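Local coordinates for possible thiamine biosynthesis enzyme (Candida albicans, PDB 2X7Q), which is of unknown function but has the periplasmic binding protein fold of the SsuA/TauA solute-binding family, and so may bind a small ligand, perhaps one linked to thiamine biosynthesis, at residues Ala115-Ile126 / Leu141-Leu152. The protein carries 1 engineered substitution. Numbering follows the deposited sequence.
Sequences AKQLKRIGVSRI and LGVPSFDQFQVL
Ile121 lies against Phe146, with CG1 over one face of the ring, 4.0 Å from its centroid in a CH-pi contact. With CG anti to its own carbonyl carbon (chi1 -50°), the Phe146 ring slides under Ile121, and Leu118 CB, 3.6 Å from Phe146 CE2, lies on that same side of it; the Leu118 carbonyl O meets the ring's edge. On the same sheet face, Phe149 runs alongside Ile121, its CD2 3.8 Å from Ile121 CB. A branched aliphatic residue suits this place, since its separate branches meet two rings.

The backbones pair in parallel. Ile121 N donates to Gln148 O (2.8 Å, nearly straight at 172°) and Ile121 O accepts from Gln150 N; Val123 N and O repeat the pattern with Gln150 O and Leu152 N. Just ahead of the paired residues, a water donates to Lys119 O and accepts from Asp147 N. On the other face, in the conformer described, Gln150 bends at chi2 (73°), bringing its amide over Arg120 CB, while the Arg120 guanidinium forms a salt bridge with Asp172.

Helix 129-141 completes a beta-alpha-beta crossover: Phe146 touches its Ala138, and Phe149 its Ser134. The chemistry is thus divided: backbone hydrogen bonds join outermost strand 148-151 to the sheet, while aromatic and aliphatic packing seats the helix on one face, and Arg120, Gln148 and Gln150 bring polar chains to the other, where Gly122 leaves room for Leu152 CD1, 4.1 Å from Gly122 CA.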
# COMPACT_ATOMS: atom_id res chain seq x y z
N ALA A 115 -9.30 -20.14 9.68
CA ALA A 115 -9.45 -19.37 8.45
C ALA A 115 -10.29 -20.08 7.40
O ALA A 115 -10.94 -19.44 6.57
CB ALA A 115 -8.07 -19.02 7.88
N LYS A 116 -10.28 -21.41 7.43
CA LYS A 116 -11.02 -22.19 6.45
C LYS A 116 -12.53 -22.15 6.69
O LYS A 116 -13.31 -22.56 5.83
CB LYS A 116 -10.52 -23.64 6.41
CG LYS A 116 -9.12 -23.79 5.82
CD LYS A 116 -8.85 -25.21 5.31
CE LYS A 116 -8.34 -26.13 6.41
NZ LYS A 116 -7.93 -27.45 5.87
N GLN A 117 -12.94 -21.63 7.84
CA GLN A 117 -14.36 -21.54 8.18
C GLN A 117 -14.99 -20.26 7.65
O GLN A 117 -16.19 -20.03 7.82
CB GLN A 117 -14.55 -21.61 9.70
CG GLN A 117 -14.19 -22.95 10.31
CD GLN A 117 -14.43 -22.98 11.81
OE1 GLN A 117 -15.42 -23.55 12.28
NE2 GLN A 117 -13.53 -22.37 12.57
N LEU A 118 -14.19 -19.43 6.99
CA LEU A 118 -14.66 -18.12 6.53
C LEU A 118 -15.59 -18.22 5.32
O LEU A 118 -15.32 -18.96 4.38
CB LEU A 118 -13.48 -17.20 6.22
CG LEU A 118 -12.50 -16.95 7.37
CD1 LEU A 118 -11.46 -15.92 6.96
CD2 LEU A 118 -13.25 -16.51 8.61
N LYS A 119 -16.69 -17.46 5.37
CA LYS A 119 -17.61 -17.38 4.25
C LYS A 119 -17.91 -15.92 3.91
O LYS A 119 -17.76 -15.49 2.77
CB LYS A 119 -18.91 -18.13 4.56
CG LYS A 119 -18.74 -19.63 4.76
CD LYS A 119 -18.03 -20.28 3.58
CE LYS A 119 -18.75 -20.00 2.27
NZ LYS A 119 -20.14 -20.50 2.27
N ARG A 120 -18.35 -15.17 4.92
CA ARG A 120 -18.62 -13.75 4.75
C ARG A 120 -17.36 -12.94 5.03
O ARG A 120 -16.86 -12.92 6.16
CB ARG A 120 -19.75 -13.30 5.68
CG ARG A 120 -21.10 -13.92 5.37
CD ARG A 120 -22.12 -13.58 6.43
NE ARG A 120 -21.77 -14.16 7.73
CZ ARG A 120 -22.40 -13.90 8.86
NH1 ARG A 120 -23.43 -13.06 8.88
NH2 ARG A 120 -22.02 -14.47 9.99
N ILE A 121 -16.85 -12.26 4.01
CA ILE A 121 -15.62 -11.48 4.13
C ILE A 121 -15.89 -9.98 4.11
O ILE A 121 -16.40 -9.45 3.12
CB ILE A 121 -14.62 -11.83 3.02
CG1 ILE A 121 -14.28 -13.32 3.05
CG2 ILE A 121 -13.36 -10.99 3.15
CD1 ILE A 121 -13.69 -13.79 4.37
N GLY A 122 -15.54 -9.30 5.19
CA GLY A 122 -15.71 -7.86 5.27
C GLY A 122 -14.53 -7.14 4.67
O GLY A 122 -13.37 -7.44 4.98
N VAL A 123 -14.81 -6.18 3.79
CA VAL A 123 -13.77 -5.40 3.14
C VAL A 123 -14.10 -3.92 3.20
O VAL A 123 -15.27 -3.54 3.23
CB VAL A 123 -13.58 -5.81 1.67
CG1 VAL A 123 -13.22 -7.28 1.57
CG2 VAL A 123 -14.83 -5.51 0.87
N SER A 124 -13.07 -3.08 3.23
CA SER A 124 -13.27 -1.64 3.18
C SER A 124 -13.98 -1.27 1.89
O SER A 124 -15.01 -0.60 1.90
CB SER A 124 -11.93 -0.91 3.28
OG SER A 124 -11.05 -1.29 2.23
N ARG A 125 -13.42 -1.73 0.77
CA ARG A 125 -14.00 -1.48 -0.55
C ARG A 125 -13.63 -2.60 -1.50
O ARG A 125 -12.64 -3.32 -1.28
CB ARG A 125 -13.50 -0.14 -1.09
CG ARG A 125 -12.03 -0.15 -1.46
CD ARG A 125 -11.46 1.25 -1.60
NE ARG A 125 -10.02 1.20 -1.83
CZ ARG A 125 -9.11 1.06 -0.86
NH1 ARG A 125 -9.50 0.98 0.40
NH2 ARG A 125 -7.82 1.02 -1.16
N ILE A 126 -14.41 -2.76 -2.56
CA ILE A 126 -14.11 -3.76 -3.57
C ILE A 126 -12.85 -3.38 -4.34
O ILE A 126 -12.74 -2.26 -4.84
CB ILE A 126 -15.28 -3.94 -4.56
CG1 ILE A 126 -16.55 -4.36 -3.83
CG2 ILE A 126 -14.92 -4.97 -5.63
CD1 ILE A 126 -16.45 -5.71 -3.15
N LEU A 141 -4.92 -21.51 1.34
CA LEU A 141 -5.65 -22.36 2.27
C LEU A 141 -6.13 -23.64 1.59
O LEU A 141 -6.40 -24.64 2.25
CB LEU A 141 -6.84 -21.60 2.86
CG LEU A 141 -6.63 -20.98 4.24
CD1 LEU A 141 -5.17 -20.58 4.44
CD2 LEU A 141 -7.54 -19.78 4.43
N GLY A 142 -6.23 -23.60 0.26
CA GLY A 142 -6.68 -24.75 -0.50
C GLY A 142 -8.18 -24.76 -0.69
O GLY A 142 -8.74 -25.71 -1.23
N VAL A 143 -8.83 -23.69 -0.24
CA VAL A 143 -10.27 -23.56 -0.37
C VAL A 143 -10.62 -22.65 -1.54
O VAL A 143 -9.79 -21.84 -1.97
CB VAL A 143 -10.90 -23.01 0.92
CG1 VAL A 143 -10.60 -23.93 2.09
CG2 VAL A 143 -10.40 -21.60 1.20
N PRO A 144 -11.84 -22.78 -2.08
CA PRO A 144 -12.28 -21.91 -3.18
C PRO A 144 -12.39 -20.46 -2.72
O PRO A 144 -12.69 -20.21 -1.55
CB PRO A 144 -13.66 -22.46 -3.53
CG PRO A 144 -14.13 -23.15 -2.29
CD PRO A 144 -12.88 -23.74 -1.69
N SER A 145 -12.15 -19.52 -3.63
CA SER A 145 -12.22 -18.10 -3.30
C SER A 145 -13.58 -17.72 -2.74
O SER A 145 -14.59 -18.33 -3.08
CB SER A 145 -11.92 -17.26 -4.54
OG SER A 145 -12.86 -17.50 -5.56
N PHE A 146 -13.60 -16.72 -1.86
CA PHE A 146 -14.83 -16.28 -1.22
C PHE A 146 -15.70 -15.47 -2.18
O PHE A 146 -15.19 -14.81 -3.08
CB PHE A 146 -14.51 -15.46 0.04
CG PHE A 146 -13.53 -16.13 0.96
CD1 PHE A 146 -12.19 -15.81 0.92
CD2 PHE A 146 -13.96 -17.09 1.87
CE1 PHE A 146 -11.28 -16.42 1.77
CE2 PHE A 146 -13.06 -17.71 2.73
CZ PHE A 146 -11.72 -17.37 2.67
N ASP A 147 -17.02 -15.54 -1.99
CA ASP A 147 -17.95 -14.84 -2.87
C ASP A 147 -18.94 -13.97 -2.09
O ASP A 147 -19.76 -13.27 -2.69
CB ASP A 147 -18.70 -15.83 -3.77
CG ASP A 147 -19.33 -16.97 -2.99
OD1 ASP A 147 -19.93 -16.71 -1.93
OD2 ASP A 147 -19.25 -18.12 -3.45
N GLN A 148 -18.86 -14.01 -0.77
CA GLN A 148 -19.68 -13.15 0.08
C GLN A 148 -18.84 -12.01 0.65
O GLN A 148 -17.96 -12.23 1.49
CB GLN A 148 -20.30 -13.95 1.22
CG GLN A 148 -21.33 -14.98 0.78
CD GLN A 148 -22.10 -15.59 1.94
OE1 GLN A 148 -23.04 -14.99 2.46
NE2 GLN A 148 -21.69 -16.78 2.35
N PHE A 149 -19.11 -10.79 0.19
CA PHE A 149 -18.33 -9.64 0.62
C PHE A 149 -19.21 -8.53 1.20
O PHE A 149 -20.26 -8.19 0.64
CB PHE A 149 -17.50 -9.09 -0.54
CG PHE A 149 -16.48 -10.06 -1.06
CD1 PHE A 149 -16.71 -10.77 -2.23
CD2 PHE A 149 -15.29 -10.26 -0.38
CE1 PHE A 149 -15.77 -11.66 -2.71
CE2 PHE A 149 -14.35 -11.16 -0.86
CZ PHE A 149 -14.59 -11.86 -2.02
N GLN A 150 -18.78 -7.98 2.33
CA GLN A 150 -19.51 -6.89 2.98
C GLN A 150 -18.73 -5.59 2.91
O GLN A 150 -17.74 -5.41 3.63
CB GLN A 150 -19.83 -7.24 4.43
CG GLN A 150 -20.86 -8.36 4.60
CD GLN A 150 -20.31 -9.72 4.25
OE1 GLN A 150 -21.00 -10.55 3.66
NE2 GLN A 150 -19.06 -9.97 4.63
N VAL A 151 -19.15 -4.68 2.03
CA VAL A 151 -18.50 -3.39 1.89
C VAL A 151 -18.79 -2.52 3.10
O VAL A 151 -19.92 -2.07 3.29
CB VAL A 151 -18.95 -2.67 0.61
CG1 VAL A 151 -18.26 -1.32 0.49
CG2 VAL A 151 -18.68 -3.53 -0.61
N LEU A 152 -17.77 -2.30 3.93
CA LEU A 152 -17.96 -1.61 5.20
C LEU A 152 -17.25 -0.26 5.28
O LEU A 152 -17.38 0.47 6.26
CB LEU A 152 -17.54 -2.52 6.36
CG LEU A 152 -18.37 -3.80 6.49
CD1 LEU A 152 -17.63 -4.86 7.28
CD2 LEU A 152 -19.74 -3.50 7.12
O HOH W 1 -17.60 -16.97 0.43